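Local atomic coordinates of putative fructose-bisphosphate aldolase (Coccidioides immitis, PDB entry 3PM6), a protein that is a putative class II fructose-bisphosphate aldolase that folds as a TIM barrel and carries a zinc ion. Residues 171-181 against 210-221. Residues are numbered along the deposited sequence; the frame is centred on the assembly and turned at random.
Sequences LTTPEESEEFV and RLQRINEAVGER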
loop_
_atom_site.group_PDB
_atom_site.type_symbol
_atom_site.label_atom_id
_atom_site.label_comp_id
_atom_site.label_asym_id
_atom_site.label_seq_id
_atom_site.Cartn_x
_atom_site.Cartn_y
_atom_site.Cartn_z
ATOM N N LEU A 171 -6.139 13.307 -33.305
ATOM C CA LEU A 171 -4.725 13.660 -33.375
ATOM C C LEU A 171 -4.409 15.094 -32.988
ATOM O O LEU A 171 -5.126 16.033 -33.342
ATOM C CB LEU A 171 -4.177 13.370 -34.785
ATOM C CG LEU A 171 -4.231 11.904 -35.235
ATOM C CD1 LEU A 171 -3.648 11.745 -36.667
ATOM C CD2 LEU A 171 -3.499 10.973 -34.230
ATOM N N THR A 172 -3.296 15.280 -32.296
ATOM C CA THR A 172 -2.975 16.604 -31.768
ATOM C C THR A 172 -2.286 17.476 -32.810
ATOM O O THR A 172 -1.345 17.034 -33.447
ATOM C CB THR A 172 -2.057 16.487 -30.534
ATOM O OG1 THR A 172 -2.754 15.807 -29.474
ATOM C CG2 THR A 172 -1.645 17.840 -30.069
ATOM N N THR A 173 -2.754 18.720 -32.962
ATOM C CA THR A 173 -2.094 19.692 -33.819
ATOM C C THR A 173 -1.328 20.681 -32.964
ATOM O O THR A 173 -1.618 20.824 -31.773
ATOM C CB THR A 173 -3.119 20.474 -34.693
ATOM O OG1 THR A 173 -4.066 21.154 -33.842
ATOM C CG2 THR A 173 -3.865 19.505 -35.635
ATOM N N PRO A 174 -0.339 21.380 -33.564
ATOM C CA PRO A 174 0.280 22.502 -32.860
ATOM C C PRO A 174 -0.747 23.529 -32.401
ATOM O O PRO A 174 -0.592 24.091 -31.328
ATOM C CB PRO A 174 1.213 23.127 -33.926
ATOM C CG PRO A 174 1.556 22.005 -34.791
ATOM C CD PRO A 174 0.328 21.119 -34.856
ATOM N N GLU A 175 -1.790 23.766 -33.196
ATOM C CA GLU A 175 -2.743 24.812 -32.826
ATOM C C GLU A 175 -3.560 24.416 -31.579
ATOM O O GLU A 175 -3.693 25.228 -30.652
ATOM C CB GLU A 175 -3.627 25.259 -34.010
ATOM N N GLU A 176 -4.056 23.176 -31.517
ATOM C CA GLU A 176 -4.798 22.743 -30.311
ATOM C C GLU A 176 -3.828 22.747 -29.117
ATOM O O GLU A 176 -4.205 23.158 -28.023
ATOM C CB GLU A 176 -5.566 21.406 -30.483
ATOM C CG GLU A 176 -6.285 20.866 -29.175
ATOM C CD GLU A 176 -7.225 19.674 -29.396
ATOM O OE1 GLU A 176 -7.317 19.170 -30.532
ATOM O OE2 GLU A 176 -7.902 19.241 -28.428
ATOM N N SER A 177 -2.565 22.381 -29.354
ATOM C CA SER A 177 -1.527 22.426 -28.306
ATOM C C SER A 177 -1.357 23.820 -27.717
ATOM O O SER A 177 -1.389 23.990 -26.487
ATOM C CB SER A 177 -0.192 21.935 -28.845
ATOM O OG SER A 177 -0.272 20.582 -29.243
ATOM N N GLU A 178 -1.176 24.805 -28.601
ATOM C CA GLU A 178 -1.159 26.237 -28.246
ATOM C C GLU A 178 -2.389 26.647 -27.452
ATOM O O GLU A 178 -2.249 27.293 -26.420
ATOM C CB GLU A 178 -1.057 27.110 -29.516
ATOM C CG GLU A 178 0.371 27.307 -30.052
ATOM C CD GLU A 178 0.411 27.690 -31.534
ATOM O OE1 GLU A 178 -0.584 28.303 -32.011
ATOM O OE2 GLU A 178 1.424 27.364 -32.224
ATOM N N GLU A 179 -3.584 26.275 -27.925
ATOM C CA GLU A 179 -4.814 26.538 -27.154
ATOM C C GLU A 179 -4.687 25.986 -25.727
ATOM O O GLU A 179 -5.065 26.661 -24.774
ATOM C CB GLU A 179 -6.112 26.001 -27.834
ATOM C CG GLU A 179 -6.246 26.306 -29.373
ATOM C CD GLU A 179 -7.560 25.768 -30.042
ATOM O OE1 GLU A 179 -7.525 25.057 -31.108
ATOM O OE2 GLU A 179 -8.634 26.110 -29.500
ATOM N N PHE A 180 -4.141 24.780 -25.570
ATOM C CA PHE A 180 -4.038 24.181 -24.228
ATOM C C PHE A 180 -2.974 24.839 -23.335
ATOM O O PHE A 180 -3.165 24.950 -22.111
ATOM C CB PHE A 180 -3.902 22.664 -24.278
ATOM C CG PHE A 180 -5.216 21.960 -24.355
ATOM C CD1 PHE A 180 -5.837 21.518 -23.202
ATOM C CD2 PHE A 180 -5.844 21.751 -25.580
ATOM C CE1 PHE A 180 -7.054 20.896 -23.269
ATOM C CE2 PHE A 180 -7.066 21.122 -25.649
ATOM C CZ PHE A 180 -7.671 20.686 -24.503
ATOM N N VAL A 181 -1.880 25.295 -23.940
ATOM C CA VAL A 181 -0.833 26.036 -23.194
ATOM C C VAL A 181 -1.417 27.272 -22.452
ATOM O O VAL A 181 -0.995 27.592 -21.342
ATOM C CB VAL A 181 0.339 26.459 -24.137
ATOM C CG1 VAL A 181 1.183 27.589 -23.542
ATOM C CG2 VAL A 181 1.237 25.271 -24.477
ATOM N N ARG A 210 4.447 14.925 -36.853
ATOM C CA ARG A 210 3.431 15.594 -36.048
ATOM C C ARG A 210 4.033 15.950 -34.679
ATOM O O ARG A 210 3.945 17.094 -34.225
ATOM C CB ARG A 210 2.216 14.678 -35.873
ATOM C CG ARG A 210 1.069 15.268 -35.068
ATOM C CD ARG A 210 -0.106 14.282 -35.010
ATOM N NE ARG A 210 -0.735 14.112 -36.319
ATOM C CZ ARG A 210 -1.673 14.927 -36.820
ATOM N NH1 ARG A 210 -2.100 15.973 -36.112
ATOM N NH2 ARG A 210 -2.190 14.686 -38.031
ATOM N N LEU A 211 4.684 14.972 -34.057
ATOM C CA LEU A 211 5.305 15.176 -32.763
ATOM C C LEU A 211 6.295 16.341 -32.767
ATOM O O LEU A 211 6.184 17.210 -31.922
ATOM C CB LEU A 211 5.980 13.882 -32.271
ATOM C CG LEU A 211 6.600 13.980 -30.894
ATOM C CD1 LEU A 211 5.495 14.380 -29.887
ATOM C CD2 LEU A 211 7.311 12.643 -30.508
ATOM N N GLN A 212 7.247 16.374 -33.716
ATOM C CA GLN A 212 8.244 17.483 -33.766
ATOM C C GLN A 212 7.534 18.826 -33.989
ATOM O O GLN A 212 7.862 19.792 -33.316
ATOM C CB GLN A 212 9.427 17.213 -34.744
ATOM C CG GLN A 212 10.598 18.309 -34.861
ATOM C CD GLN A 212 11.262 18.836 -33.511
ATOM O OE1 GLN A 212 11.171 20.021 -33.207
ATOM N NE2 GLN A 212 11.939 17.992 -32.776
ATOM N N ARG A 213 6.520 18.855 -34.857
ATOM C CA ARG A 213 5.700 20.065 -35.097
ATOM C C ARG A 213 5.091 20.606 -33.800
ATOM O O ARG A 213 5.112 21.816 -33.548
ATOM C CB ARG A 213 4.572 19.794 -36.124
ATOM C CG ARG A 213 4.953 20.097 -37.544
ATOM C CD ARG A 213 3.901 19.694 -38.548
ATOM N NE ARG A 213 4.580 19.070 -39.675
ATOM C CZ ARG A 213 4.339 17.840 -40.115
ATOM N NH1 ARG A 213 3.369 17.127 -39.550
ATOM N NH2 ARG A 213 5.037 17.351 -41.146
ATOM N N ILE A 214 4.566 19.696 -32.987
ATOM C CA ILE A 214 4.093 20.016 -31.634
ATOM C C ILE A 214 5.208 20.560 -30.753
ATOM O O ILE A 214 5.070 21.607 -30.120
ATOM C CB ILE A 214 3.424 18.777 -30.988
ATOM C CG1 ILE A 214 2.212 18.342 -31.832
ATOM C CG2 ILE A 214 3.064 19.033 -29.487
ATOM C CD1 ILE A 214 1.755 16.962 -31.558
ATOM N N ASN A 215 6.329 19.855 -30.737
ATOM C CA ASN A 215 7.446 20.229 -29.914
ATOM C C ASN A 215 7.937 21.626 -30.298
ATOM O O ASN A 215 8.155 22.504 -29.441
ATOM C CB ASN A 215 8.539 19.205 -30.110
ATOM C CG ASN A 215 9.704 19.448 -29.228
ATOM O OD1 ASN A 215 9.537 19.845 -28.091
ATOM N ND2 ASN A 215 10.896 19.224 -29.744
ATOM N N GLU A 216 8.066 21.841 -31.601
ATOM C CA GLU A 216 8.539 23.117 -32.126
ATOM C C GLU A 216 7.596 24.252 -31.711
ATOM O O GLU A 216 8.047 25.337 -31.360
ATOM C CB GLU A 216 8.650 23.014 -33.645
ATOM C CG GLU A 216 9.389 24.139 -34.288
ATOM C CD GLU A 216 10.870 24.030 -34.071
ATOM O OE1 GLU A 216 11.330 22.909 -33.757
ATOM O OE2 GLU A 216 11.562 25.060 -34.191
ATOM N N ALA A 217 6.284 24.001 -31.719
ATOM C CA ALA A 217 5.338 25.072 -31.392
ATOM C C ALA A 217 5.279 25.371 -29.903
ATOM O O ALA A 217 5.191 26.518 -29.525
ATOM C CB ALA A 217 3.936 24.781 -31.943
ATOM N N VAL A 218 5.325 24.356 -29.048
ATOM C CA VAL A 218 5.087 24.605 -27.616
ATOM C C VAL A 218 6.161 24.057 -26.687
ATOM O O VAL A 218 6.145 24.345 -25.494
ATOM C CB VAL A 218 3.731 24.042 -27.141
ATOM C CG1 VAL A 218 2.595 24.589 -27.979
ATOM C CG2 VAL A 218 3.750 22.532 -27.178
ATOM N N GLY A 219 7.080 23.261 -27.234
ATOM C CA GLY A 219 8.079 22.558 -26.455
ATOM C C GLY A 219 8.836 23.390 -25.449
ATOM O O GLY A 219 9.217 22.884 -24.404
ATOM N N GLU A 220 9.057 24.665 -25.750
ATOM C CA GLU A 220 9.797 25.532 -24.830
ATOM C C GLU A 220 8.934 26.033 -23.663
ATOM O O GLU A 220 9.462 26.545 -22.673
ATOM C CB GLU A 220 10.448 26.696 -25.595
ATOM C CG GLU A 220 11.318 26.209 -26.765
ATOM C CD GLU A 220 12.195 27.295 -27.383
ATOM O OE1 GLU A 220 11.760 28.477 -27.457
ATOM O OE2 GLU A 220 13.323 26.948 -27.815
ATOM N N ARG A 221 7.616 25.863 -23.780
ATOM C CA ARG A 221 6.656 26.355 -22.779
ATOM C C ARG A 221 6.054 25.230 -21.924
ATOM O O ARG A 221 5.683 25.472 -20.769
ATOM C CB ARG A 221 5.542 27.212 -23.437
ATOM C CG ARG A 221 6.064 28.496 -24.172
ATOM C CD ARG A 221 4.967 29.305 -24.906
ATOM N NE ARG A 221 4.435 28.689 -26.139
ATOM C CZ ARG A 221 3.177 28.841 -26.553
ATOM N NH1 ARG A 221 2.325 29.561 -25.841
ATOM N NH2 ARG A 221 2.755 28.277 -27.654
#
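T172 O takes a hydrogen bond from R210 NH1 (3.0 Å), nearly straight at the hydrogen. The oxygen lies in the guanidinium plane, whereas the donor stands well above the carbonyl plane. R210 is extended as far as CD, and a bend at chi3 (-68°) sets its guanidinium beside the 171-173 loop, where L171 lies over one guanidinium face, its CB near the centre and its CD1 3.6 Å from R210 NH2. On the far side of the T172 backbone, its OG1 bonds to P151 O and A191 N, tying the loop to neighbouring barrel loops.

The same loop starts helix 174-181. T173 is its N-cap, OG1 accepting from E176 N, while T173 O is gripped from opposite faces by S177 N and S177 OG. With its hydroxyl turned back into its own helix, S177 meets the other helix without a polar bond: its OG lies 3.7 Å from I214 CG2 and its CB packs on V218 CG1.

I214 CD1 fits against T172 CG2, and the P174 ring rides over the R213-I214 backbone, its CB reaching A217 CB at 3.8 Å. Towards the C-terminal ends, V181 splits its branches: CG2 packs on V218 CG1 (3.8 Å), while CG1 lies over a face of the R221 guanidinium. E178 CG sits at that guanidinium's edge, its OE2 staying 4.8 Å from R221 NH2, so any attraction is probably long-range.

The short helix axes approach to 9.1 Å at -37°. S177 and V218 also touch L188 of the intervening strand 187-188, the packing of consecutive outer helices against the strand between them in a TIM barrel.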